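Local coordinates for hypothetical protein SpyM3_0169 (Streptococcus pyogenes, PDB 1PG6) that is of unknown function but belongs to the AIM24 mitochondrial biogenesis family of the cupin clan and binds calcium ions in the crystal, at residues T177-H182 and S224-Q229; D193-N198 and G209-F214; M131-I136 and G146-T151; Q112-D117 and W186-D191. One frame throughout, in Å; residues are numbered along the deposited sequence.

Interaction 1: residues T177-H182 and S224-Q229; sequences TIDNAH and SLNLEQ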
# COMPACT_ATOMS: atom_id res chain seq x y z
N THR A 177 12.92 -5.86 -14.96
CA THR A 177 13.33 -6.06 -13.58
C THR A 177 13.66 -4.72 -12.93
O THR A 177 14.46 -3.94 -13.45
CB THR A 177 14.55 -7.00 -13.51
OG1 THR A 177 14.17 -8.29 -14.02
CG2 THR A 177 15.03 -7.15 -12.07
N ILE A 178 13.04 -4.47 -11.79
CA ILE A 178 13.21 -3.21 -11.07
C ILE A 178 13.48 -3.42 -9.58
O ILE A 178 12.94 -4.33 -8.97
CB ILE A 178 11.93 -2.36 -11.18
CG1 ILE A 178 11.50 -2.25 -12.65
CG2 ILE A 178 12.16 -0.98 -10.59
CD1 ILE A 178 10.12 -1.70 -12.81
N ASP A 179 14.34 -2.56 -9.02
CA ASP A 179 14.66 -2.57 -7.60
C ASP A 179 13.29 -2.53 -6.91
O ASP A 179 12.50 -1.61 -7.15
CB ASP A 179 15.48 -1.32 -7.29
CG ASP A 179 15.79 -1.14 -5.82
OD1 ASP A 179 15.21 -1.84 -4.97
OD2 ASP A 179 16.63 -0.27 -5.53
N ASN A 180 12.98 -3.52 -6.08
CA ASN A 180 11.66 -3.56 -5.45
C ASN A 180 11.36 -2.37 -4.54
O ASN A 180 10.20 -2.07 -4.28
CB ASN A 180 11.47 -4.86 -4.66
CG ASN A 180 10.02 -5.12 -4.32
OD1 ASN A 180 9.66 -5.32 -3.15
ND2 ASN A 180 9.16 -5.11 -5.33
N ALA A 181 12.41 -1.71 -4.06
CA ALA A 181 12.24 -0.55 -3.19
C ALA A 181 11.60 0.61 -3.95
O ALA A 181 11.11 1.57 -3.35
CB ALA A 181 13.59 -0.12 -2.63
N HIS A 182 11.63 0.52 -5.28
CA HIS A 182 11.05 1.55 -6.14
C HIS A 182 9.71 1.13 -6.75
O HIS A 182 9.13 1.86 -7.55
CB HIS A 182 12.02 1.91 -7.26
CG HIS A 182 13.18 2.75 -6.81
ND1 HIS A 182 13.10 4.12 -6.71
CD2 HIS A 182 14.42 2.40 -6.38
CE1 HIS A 182 14.25 4.59 -6.24
NE2 HIS A 182 15.06 3.57 -6.03
N SER A 224 10.14 7.39 -7.43
CA SER A 224 11.50 7.87 -7.65
C SER A 224 12.45 7.93 -6.45
O SER A 224 13.56 8.44 -6.57
CB SER A 224 11.47 9.23 -8.34
OG SER A 224 10.92 10.21 -7.48
N LEU A 225 12.00 7.45 -5.29
CA LEU A 225 12.85 7.43 -4.11
C LEU A 225 12.81 6.07 -3.42
O LEU A 225 11.84 5.32 -3.54
CB LEU A 225 12.44 8.53 -3.11
CG LEU A 225 12.73 9.96 -3.59
CD1 LEU A 225 12.15 10.95 -2.60
CD2 LEU A 225 14.23 10.17 -3.74
N ASN A 226 13.89 5.76 -2.71
CA ASN A 226 14.06 4.49 -2.01
C ASN A 226 14.10 4.80 -0.51
O ASN A 226 15.04 5.42 -0.04
CB ASN A 226 15.39 3.88 -2.46
CG ASN A 226 15.67 2.52 -1.84
OD1 ASN A 226 15.31 2.25 -0.69
ND2 ASN A 226 16.33 1.66 -2.60
N LEU A 227 13.08 4.36 0.23
CA LEU A 227 13.01 4.63 1.66
C LEU A 227 14.20 4.05 2.43
O LEU A 227 14.73 4.69 3.33
CB LEU A 227 11.70 4.09 2.24
CG LEU A 227 11.28 4.62 3.61
CD1 LEU A 227 11.17 6.15 3.55
CD2 LEU A 227 9.93 4.03 3.99
N GLU A 228 14.61 2.84 2.07
CA GLU A 228 15.73 2.21 2.74
C GLU A 228 17.02 2.99 2.51
O GLU A 228 17.81 3.19 3.43
CB GLU A 228 15.91 0.77 2.27
CG GLU A 228 17.03 0.04 2.99
CD GLU A 228 16.91 -1.46 2.85
OE1 GLU A 228 17.76 -2.18 3.42
OE2 GLU A 228 15.97 -1.92 2.18
N GLN A 229 17.22 3.44 1.27
CA GLN A 229 18.41 4.21 0.93
C GLN A 229 18.40 5.54 1.66
O GLN A 229 19.44 6.01 2.13
CB GLN A 229 18.49 4.46 -0.57
CG GLN A 229 18.85 3.24 -1.41
CD GLN A 229 20.22 2.69 -1.08
OE1 GLN A 229 21.21 3.42 -1.08
NE2 GLN A 229 20.29 1.40 -0.81
O HOH W 1 11.28 2.27 -0.71
O HOH W 2 17.57 2.98 -5.16
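The H182 ring meets residues 224-226 with its CE1-NE2 end. At its edge, close to the ring plane, lie the carbonyl carbon of S224, D179 CG and water 2. L225 C and N226 CB approach obliquely; H182 CE1 is 3.5 Å from L225 C. The N226 amide stands perpendicular to the ring, with its plane 90° away. The D179 and N226 side chains cross at about a right angle, with carboxylate and amide planes 68° apart.

Direct contact is by packing, and two waters supply polar bridges. Water 2 bonds H182 NE2 at 2.7 Å and accepts from N226 ND2. Water 1 donates to A181 O and accepts from L227 N. The methyl CB of A181 lies over a face of the N226 amide, 3.3 Å from N226 ND2. The other ring nitrogen, H182 ND1, is held by Q223 O.

D179 OD1 accepts from A181 N at 2.9 Å, from above the carboxylate plane. N226 extends its amide with CG anti to its own N (chi1 -178°). This brings N226 OD1 to Q229 N, 3.0 Å away, which also comes from above the carbonyl plane.

The contact lies at the surface. It sets the turn after strand 174-179 against the start of helix 227-234. The arrangement is that of an Asx turn at D179 facing a helix N-cap at N226.

Interaction 2: residues D193-N198 and G209-F214; sequences DIHLEN and GVVNTF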
# COMPACT_ATOMS: atom_id res chain seq x y z
N ASP A 193 8.11 -11.75 -9.62
CA ASP A 193 8.98 -12.54 -8.76
C ASP A 193 9.98 -11.63 -8.06
O ASP A 193 10.85 -11.05 -8.71
CB ASP A 193 9.73 -13.59 -9.58
CG ASP A 193 10.70 -14.40 -8.73
OD1 ASP A 193 11.52 -15.14 -9.32
OD2 ASP A 193 10.65 -14.29 -7.49
N ILE A 194 9.86 -11.52 -6.74
CA ILE A 194 10.78 -10.71 -5.95
C ILE A 194 11.89 -11.65 -5.50
O ILE A 194 11.63 -12.68 -4.88
CB ILE A 194 10.07 -10.11 -4.72
CG1 ILE A 194 8.95 -9.17 -5.18
CG2 ILE A 194 11.07 -9.37 -3.84
CD1 ILE A 194 8.08 -8.61 -4.06
N HIS A 195 13.13 -11.29 -5.82
CA HIS A 195 14.27 -12.13 -5.48
C HIS A 195 15.56 -11.33 -5.40
O HIS A 195 15.61 -10.17 -5.81
CB HIS A 195 14.42 -13.21 -6.54
CG HIS A 195 14.65 -12.66 -7.92
ND1 HIS A 195 15.90 -12.36 -8.40
CD2 HIS A 195 13.78 -12.30 -8.89
CE1 HIS A 195 15.79 -11.83 -9.60
NE2 HIS A 195 14.52 -11.79 -9.93
N LEU A 196 16.61 -11.96 -4.87
CA LEU A 196 17.90 -11.30 -4.75
C LEU A 196 18.72 -11.70 -5.98
O LEU A 196 18.64 -12.84 -6.43
CB LEU A 196 18.61 -11.77 -3.47
CG LEU A 196 19.79 -10.92 -2.98
CD1 LEU A 196 19.31 -9.50 -2.67
CD2 LEU A 196 20.39 -11.55 -1.73
N GLU A 197 19.48 -10.76 -6.53
CA GLU A 197 20.28 -11.03 -7.72
C GLU A 197 21.64 -11.67 -7.46
O GLU A 197 22.25 -12.22 -8.38
CB GLU A 197 20.50 -9.74 -8.52
CG GLU A 197 19.26 -9.21 -9.22
CD GLU A 197 19.59 -8.13 -10.24
OE1 GLU A 197 18.66 -7.58 -10.86
OE2 GLU A 197 20.79 -7.84 -10.43
N ASN A 198 22.11 -11.61 -6.22
CA ASN A 198 23.41 -12.20 -5.90
C ASN A 198 23.63 -12.41 -4.41
O ASN A 198 22.74 -12.17 -3.59
CB ASN A 198 24.53 -11.32 -6.47
CG ASN A 198 24.38 -9.86 -6.10
OD1 ASN A 198 24.37 -9.51 -4.92
ND2 ASN A 198 24.25 -9.00 -7.11
N GLY A 209 19.09 -4.09 -2.97
CA GLY A 209 18.30 -5.10 -2.29
C GLY A 209 17.58 -5.96 -3.32
O GLY A 209 17.94 -5.95 -4.49
N VAL A 210 16.56 -6.70 -2.88
CA VAL A 210 15.81 -7.56 -3.77
C VAL A 210 15.19 -6.80 -4.93
O VAL A 210 14.80 -5.63 -4.79
CB VAL A 210 14.67 -8.31 -3.04
CG1 VAL A 210 15.25 -9.28 -2.01
CG2 VAL A 210 13.74 -7.31 -2.36
N VAL A 211 15.10 -7.46 -6.08
CA VAL A 211 14.51 -6.85 -7.26
C VAL A 211 13.20 -7.58 -7.55
O VAL A 211 12.96 -8.67 -7.04
CB VAL A 211 15.43 -6.97 -8.49
CG1 VAL A 211 16.75 -6.27 -8.21
CG2 VAL A 211 15.67 -8.43 -8.84
N ASN A 212 12.37 -6.96 -8.37
CA ASN A 212 11.09 -7.54 -8.76
C ASN A 212 11.14 -7.71 -10.27
O ASN A 212 11.32 -6.74 -11.00
CB ASN A 212 9.94 -6.61 -8.37
CG ASN A 212 8.60 -7.32 -8.31
OD1 ASN A 212 8.35 -8.27 -9.07
ND2 ASN A 212 7.72 -6.86 -7.43
N THR A 213 11.01 -8.95 -10.74
CA THR A 213 11.02 -9.21 -12.18
C THR A 213 9.59 -9.44 -12.64
O THR A 213 8.90 -10.35 -12.16
CB THR A 213 11.88 -10.45 -12.53
OG1 THR A 213 13.25 -10.18 -12.24
CG2 THR A 213 11.73 -10.78 -14.01
N PHE A 214 9.13 -8.59 -13.56
CA PHE A 214 7.78 -8.65 -14.11
C PHE A 214 7.77 -9.23 -15.51
O PHE A 214 8.67 -8.98 -16.30
CB PHE A 214 7.18 -7.25 -14.17
CG PHE A 214 7.16 -6.54 -12.85
CD1 PHE A 214 6.17 -6.82 -11.91
CD2 PHE A 214 8.13 -5.60 -12.54
CE1 PHE A 214 6.16 -6.17 -10.67
CE2 PHE A 214 8.13 -4.95 -11.31
CZ PHE A 214 7.14 -5.23 -10.37
O HOH W 3 19.63 -7.60 -5.88
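This contact is an antiparallel pairing of strands 191-195 and 211-215, the second of which is the middle strand of a three-stranded sheet. D193 with T213 and H195 with V211 are hydrogen-bonded pairs. I194 with N212 is the non-hydrogen-bonded pair between them. T213 N donates to D193 O at 2.9 Å, while the return bond from D193 N to T213 O is weak. H195 and V211 exchange two good bonds, V211 N to H195 O being 2.8 Å.

On the face that carries H195, V211 and T213, the imidazole lies back across the neighbouring strand. Its CG sits between the backbone N and the carbonyl carbon (chi1 60°), which turns the ring over V211. V211 CG2 is under one ring face, 3.8 Å from the centroid, a CH-pi contact. The ring edge meets T213: H195 NE2 and T213 OG1 are hydrogen-bonded at 3.1 Å. T213 OG1 also bonds T177 OG1 of the third strand. The E197 side chain crosses V211 at about a right angle, with E197 OE1 3.5 Å from V211 CG1.

On the other face I194 CG1 packs 3.5 Å from N212 ND2, and I194 CG2 touches V210 CG2 at 3.7 Å. Beyond the paired strands, water 3 bridges E197 N and G209 O.

The two strands follow each other in the chain and pair antiparallel, as in a beta hairpin, but helix 200-206 is inserted in the connection between them.

Interaction 3: residues M131-I136 and G146-T151; sequences MERQNI and GLFVMT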
# COMPACT_ATOMS: atom_id res chain seq x y z
N MSE A 131 -2.97 -10.43 2.25
CA MSE A 131 -1.54 -10.21 2.43
C MSE A 131 -0.83 -11.54 2.19
O MSE A 131 -1.33 -12.60 2.57
CB MSE A 131 -1.24 -9.75 3.86
CG MSE A 131 -1.99 -8.50 4.31
SE MSE A 131 -1.54 -6.93 3.28
CE MSE A 131 0.30 -6.74 3.83
N GLU A 132 0.34 -11.48 1.55
CA GLU A 132 1.11 -12.69 1.29
C GLU A 132 2.59 -12.47 1.54
O GLU A 132 3.20 -11.56 0.96
CB GLU A 132 0.91 -13.17 -0.15
CG GLU A 132 1.82 -14.34 -0.52
CD GLU A 132 1.81 -14.67 -2.00
OE1 GLU A 132 0.76 -15.11 -2.51
OE2 GLU A 132 2.86 -14.47 -2.66
N ARG A 133 3.18 -13.30 2.39
CA ARG A 133 4.60 -13.20 2.68
C ARG A 133 5.35 -13.84 1.52
O ARG A 133 5.04 -14.97 1.13
CB ARG A 133 4.93 -13.91 4.00
CG ARG A 133 6.41 -13.96 4.33
CD ARG A 133 6.65 -13.88 5.83
NE ARG A 133 5.93 -14.91 6.57
CZ ARG A 133 5.89 -14.98 7.90
NH1 ARG A 133 6.53 -14.07 8.63
NH2 ARG A 133 5.22 -15.96 8.50
N GLN A 134 6.31 -13.13 0.96
CA GLN A 134 7.08 -13.65 -0.16
C GLN A 134 8.07 -14.69 0.35
O GLN A 134 8.59 -14.58 1.45
CB GLN A 134 7.81 -12.51 -0.87
CG GLN A 134 6.86 -11.43 -1.36
CD GLN A 134 5.72 -12.00 -2.18
OE1 GLN A 134 5.92 -12.46 -3.30
NE2 GLN A 134 4.51 -11.99 -1.61
N ASN A 135 8.32 -15.72 -0.46
CA ASN A 135 9.21 -16.80 -0.07
C ASN A 135 10.68 -16.39 0.02
O ASN A 135 11.54 -17.00 -0.61
CB ASN A 135 9.07 -17.98 -1.03
CG ASN A 135 9.47 -19.30 -0.40
OD1 ASN A 135 10.61 -19.47 0.04
ND2 ASN A 135 8.53 -20.24 -0.33
N ILE A 136 10.95 -15.36 0.82
CA ILE A 136 12.30 -14.86 1.04
C ILE A 136 13.05 -14.52 -0.26
O ILE A 136 12.57 -14.81 -1.35
CB ILE A 136 13.14 -15.87 1.86
CG1 ILE A 136 14.05 -15.13 2.84
CG2 ILE A 136 13.98 -16.75 0.94
CD1 ILE A 136 13.29 -14.33 3.89
N GLY A 146 9.90 -9.60 7.70
CA GLY A 146 9.29 -10.22 6.54
C GLY A 146 8.86 -9.24 5.46
O GLY A 146 8.65 -8.06 5.73
N LEU A 147 8.73 -9.74 4.24
CA LEU A 147 8.33 -8.92 3.10
C LEU A 147 6.94 -9.38 2.66
O LEU A 147 6.77 -10.52 2.24
CB LEU A 147 9.33 -9.10 1.95
CG LEU A 147 9.40 -8.00 0.90
CD1 LEU A 147 9.90 -6.72 1.55
CD2 LEU A 147 10.34 -8.42 -0.22
N PHE A 148 5.96 -8.49 2.74
CA PHE A 148 4.60 -8.84 2.35
C PHE A 148 4.07 -8.07 1.16
O PHE A 148 4.37 -6.89 0.98
CB PHE A 148 3.64 -8.65 3.53
CG PHE A 148 3.75 -9.71 4.59
CD1 PHE A 148 4.90 -9.81 5.37
CD2 PHE A 148 2.71 -10.60 4.81
CE1 PHE A 148 5.00 -10.79 6.36
CE2 PHE A 148 2.80 -11.58 5.79
CZ PHE A 148 3.95 -11.68 6.57
N VAL A 149 3.27 -8.75 0.34
CA VAL A 149 2.65 -8.13 -0.82
C VAL A 149 1.14 -8.21 -0.66
O VAL A 149 0.60 -9.25 -0.28
CB VAL A 149 3.05 -8.84 -2.13
CG1 VAL A 149 2.22 -8.29 -3.29
CG2 VAL A 149 4.53 -8.63 -2.41
N MSE A 150 0.46 -7.10 -0.93
CA MSE A 150 -0.99 -7.02 -0.83
C MSE A 150 -1.62 -7.16 -2.20
O MSE A 150 -1.14 -6.59 -3.18
CB MSE A 150 -1.39 -5.66 -0.24
CG MSE A 150 -2.89 -5.42 -0.17
SE MSE A 150 -3.29 -3.61 0.41
CE MSE A 150 -2.32 -3.62 2.05
N THR A 151 -2.69 -7.95 -2.29
CA THR A 151 -3.40 -8.13 -3.55
C THR A 151 -4.87 -7.79 -3.34
O THR A 151 -5.49 -8.24 -2.37
CB THR A 151 -3.28 -9.58 -4.07
OG1 THR A 151 -1.91 -9.85 -4.43
CG2 THR A 151 -4.16 -9.78 -5.29
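L147 O accepts from Q134 N across the contact, at 2.9 Å and nearly in line with the carbonyl bond. Next comes F148, paired with R133 without backbone hydrogen bonds. R133 CB lies over one face of the phenyl ring, 3.7 Å from its centroid and 20° off the normal, a CH-pi contact. The bend at chi2 (146°) brings R133 CD back to the ring, 3.5 Å from F148 CE1. A second bend, at chi3, sets the guanidinium 46° from the ring plane, with one face over F148 CZ. F148 CB touches the methyl CE of selenomethionine M131.

V149 forms the hydrogen-bonded pair with E132. V149 N donates to E132 O, and E132 N donates to V149 O. The Q134 side chain crosses V149 at a slant, with Q134 NE2 3.5 Å from V149 CG2. Q134 NE2 also donates to E132 O, at 2.9 Å. It reaches that oxygen from the opposite face of the carbonyl plane to V149 N. A longer bond joins Q134 NE2 to E132 OE2, and Q134 OE1 is held by Y192 OH.

M150, the second selenomethionine of the contact, faces M131. M131 SE lies 3.6 Å from M150 CE.

Strand 128-133 is an outermost strand of its six-stranded sheet, and these bonds join it to strand 148-153. Q134 continues the pairing past the strand end. Two donors grip E132 O, and the Q134 amide is held at both its oxygen and its nitrogen. Its rotation is probably well fixed as a result.

Interaction 4: residues Q112-D117 and W186-D191; sequences QYRLND and WSRELD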
# COMPACT_ATOMS: atom_id res chain seq x y z
N GLN A 112 -7.10 -5.60 -11.18
CA GLN A 112 -6.76 -5.67 -9.76
C GLN A 112 -5.28 -5.39 -9.67
O GLN A 112 -4.58 -5.41 -10.69
CB GLN A 112 -7.07 -7.05 -9.18
CG GLN A 112 -8.55 -7.42 -9.17
CD GLN A 112 -9.41 -6.45 -8.38
OE1 GLN A 112 -8.98 -5.90 -7.36
NE2 GLN A 112 -10.64 -6.25 -8.83
N TYR A 113 -4.79 -5.15 -8.46
CA TYR A 113 -3.38 -4.84 -8.28
C TYR A 113 -2.75 -5.48 -7.05
O TYR A 113 -3.44 -5.92 -6.13
CB TYR A 113 -3.19 -3.33 -8.16
CG TYR A 113 -3.70 -2.53 -9.34
CD1 TYR A 113 -5.06 -2.19 -9.45
CD2 TYR A 113 -2.85 -2.17 -10.38
CE1 TYR A 113 -5.54 -1.52 -10.56
CE2 TYR A 113 -3.32 -1.50 -11.50
CZ TYR A 113 -4.67 -1.18 -11.59
OH TYR A 113 -5.13 -0.56 -12.72
N ARG A 114 -1.42 -5.53 -7.07
CA ARG A 114 -0.64 -6.03 -5.96
C ARG A 114 0.18 -4.80 -5.54
O ARG A 114 0.51 -3.96 -6.38
CB ARG A 114 0.30 -7.17 -6.40
CG ARG A 114 -0.42 -8.38 -6.98
CD ARG A 114 0.54 -9.55 -7.15
NE ARG A 114 0.05 -10.59 -8.07
CZ ARG A 114 -0.81 -11.54 -7.74
NH1 ARG A 114 -1.31 -11.62 -6.51
NH2 ARG A 114 -1.19 -12.43 -8.65
N LEU A 115 0.47 -4.69 -4.25
CA LEU A 115 1.23 -3.55 -3.75
C LEU A 115 2.25 -3.96 -2.71
O LEU A 115 2.04 -4.90 -1.95
CB LEU A 115 0.31 -2.53 -3.08
CG LEU A 115 -1.01 -2.12 -3.73
CD1 LEU A 115 -2.05 -3.19 -3.50
CD2 LEU A 115 -1.47 -0.80 -3.12
N ASN A 116 3.37 -3.24 -2.70
CA ASN A 116 4.43 -3.49 -1.74
C ASN A 116 4.06 -2.85 -0.41
O ASN A 116 3.16 -2.02 -0.34
CB ASN A 116 5.73 -2.86 -2.22
CG ASN A 116 6.55 -3.81 -3.03
OD1 ASN A 116 7.11 -3.44 -4.07
ND2 ASN A 116 6.65 -5.04 -2.57
N ASP A 117 4.78 -3.25 0.64
CA ASP A 117 4.58 -2.71 1.97
C ASP A 117 4.82 -1.22 1.97
O ASP A 117 5.83 -0.73 1.44
CB ASP A 117 5.54 -3.34 2.99
CG ASP A 117 5.05 -4.68 3.51
OD1 ASP A 117 3.85 -4.80 3.82
OD2 ASP A 117 5.89 -5.60 3.62
N TRP A 186 1.38 -2.90 -8.94
CA TRP A 186 1.39 -3.40 -10.31
C TRP A 186 0.19 -4.30 -10.59
O TRP A 186 -0.44 -4.82 -9.67
CB TRP A 186 2.70 -4.14 -10.59
CG TRP A 186 2.90 -5.40 -9.79
CD1 TRP A 186 2.61 -6.67 -10.18
CD2 TRP A 186 3.44 -5.51 -8.46
NE1 TRP A 186 2.93 -7.57 -9.19
CE2 TRP A 186 3.44 -6.88 -8.13
CE3 TRP A 186 3.92 -4.58 -7.53
CZ2 TRP A 186 3.91 -7.35 -6.89
CZ3 TRP A 186 4.39 -5.05 -6.30
CH2 TRP A 186 4.38 -6.42 -5.99
N SER A 187 -0.14 -4.46 -11.86
CA SER A 187 -1.28 -5.28 -12.27
C SER A 187 -1.19 -6.71 -11.76
O SER A 187 -0.14 -7.35 -11.84
CB SER A 187 -1.39 -5.30 -13.79
OG SER A 187 -1.71 -4.01 -14.30
N ARG A 188 -2.30 -7.21 -11.23
CA ARG A 188 -2.33 -8.57 -10.70
C ARG A 188 -2.15 -9.57 -11.84
O ARG A 188 -1.66 -10.68 -11.63
CB ARG A 188 -3.66 -8.82 -9.99
CG ARG A 188 -3.69 -10.13 -9.23
CD ARG A 188 -5.05 -10.37 -8.65
NE ARG A 188 -6.05 -10.57 -9.69
CZ ARG A 188 -7.34 -10.74 -9.45
NH1 ARG A 188 -7.79 -10.73 -8.20
NH2 ARG A 188 -8.18 -10.92 -10.46
N GLU A 189 -2.56 -9.16 -13.03
CA GLU A 189 -2.48 -9.97 -14.23
C GLU A 189 -1.03 -10.27 -14.67
O GLU A 189 -0.78 -11.21 -15.43
CB GLU A 189 -3.26 -9.26 -15.35
CG GLU A 189 -3.06 -7.73 -15.34
CD GLU A 189 -4.31 -6.92 -14.99
OE1 GLU A 189 -4.88 -7.07 -13.87
OE2 GLU A 189 -4.72 -6.09 -15.85
N LEU A 190 -0.08 -9.47 -14.19
CA LEU A 190 1.33 -9.66 -14.54
C LEU A 190 1.96 -10.79 -13.74
O LEU A 190 1.49 -11.15 -12.66
CB LEU A 190 2.12 -8.37 -14.26
CG LEU A 190 2.01 -7.19 -15.23
CD1 LEU A 190 2.54 -5.92 -14.57
CD2 LEU A 190 2.79 -7.50 -16.49
N ASP A 191 3.03 -11.36 -14.29
CA ASP A 191 3.76 -12.41 -13.59
C ASP A 191 4.88 -11.66 -12.88
O ASP A 191 5.57 -10.84 -13.49
CB ASP A 191 4.35 -13.41 -14.58
CG ASP A 191 3.28 -14.19 -15.32
OD1 ASP A 191 2.57 -13.58 -16.16
OD2 ASP A 191 3.13 -15.40 -15.06
O HOH W 4 -4.36 -4.13 -13.50
O HOH W 5 1.13 -9.46 -10.43
O HOH W 6 0.68 -13.12 -10.77
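Three backbone hydrogen bonds join the segments. R114 and W186 form a hydrogen-bonded antiparallel pair, with R114 N to W186 O and W186 N to R114 O both 2.9 Å. The third bond runs from R188 N to Q112 O, the donor standing above the carbonyl plane.

Packing against flat groups comes next. R114 CB lies over one face of the W186 indole, 3.9 Å from the centroid of the six-membered ring. W186 has its CG between the backbone N and the carbonyl carbon (chi1 66°), which turns the indole so that one face lies under R114 CB. The R114 guanidinium has R188 CG over its centre, 3.4 Å above the plane. The R188 guanidinium is covered in the same way by Q112 CG. The Q112 and R188 side chains run side by side and point the same way.

These strands, 113-116 and 183-187, are neighbours within a six-stranded antiparallel sheet, consistent with the cupin-clan assignment. At the end of the pairing the chain leaves by a type I turn from S187 to L190. R114 NH1 bonds T151 OG1 of strand 148-153, on the other side of strand 113-116 from W186. In the turn, E189 OE2 makes a salt bridge with K111 NZ.

Waters bridge the polar groups. R114 NE meets water 5 at the guanidinium edge, 2.8 Å away, and W186 NE1 gives the same water a weak bond. Water 6 accepts from R114 NH2 and donates to L190 O. Water 4 donates to Q112 O and bonds S187 OG, which is also held by E219 N.

In the fold
Interactions 3 and 4 belong to one six-stranded sheet, where strands 148-153 and 113-116 are neighbours. M150 O and L115 N are 2.7 Å apart, a probable hydrogen bond. Interaction 2 lies in the three-stranded sheet, and interaction 1 reaches it through strand 174-179, with I178 O 2.8 Å from N212 N. The two sheets meet through side chains. F214 of interaction 2 packs edge-to-face with W186 of interaction 4, and I194 CD1 lies 3.9 Å from V149 CG2 of interaction 3. Centres of interactions 2 and 3 are about 13 Å apart. None of the contacts holds a calcium ligand; the side chain of L225 is about 9 Å from a bound calcium.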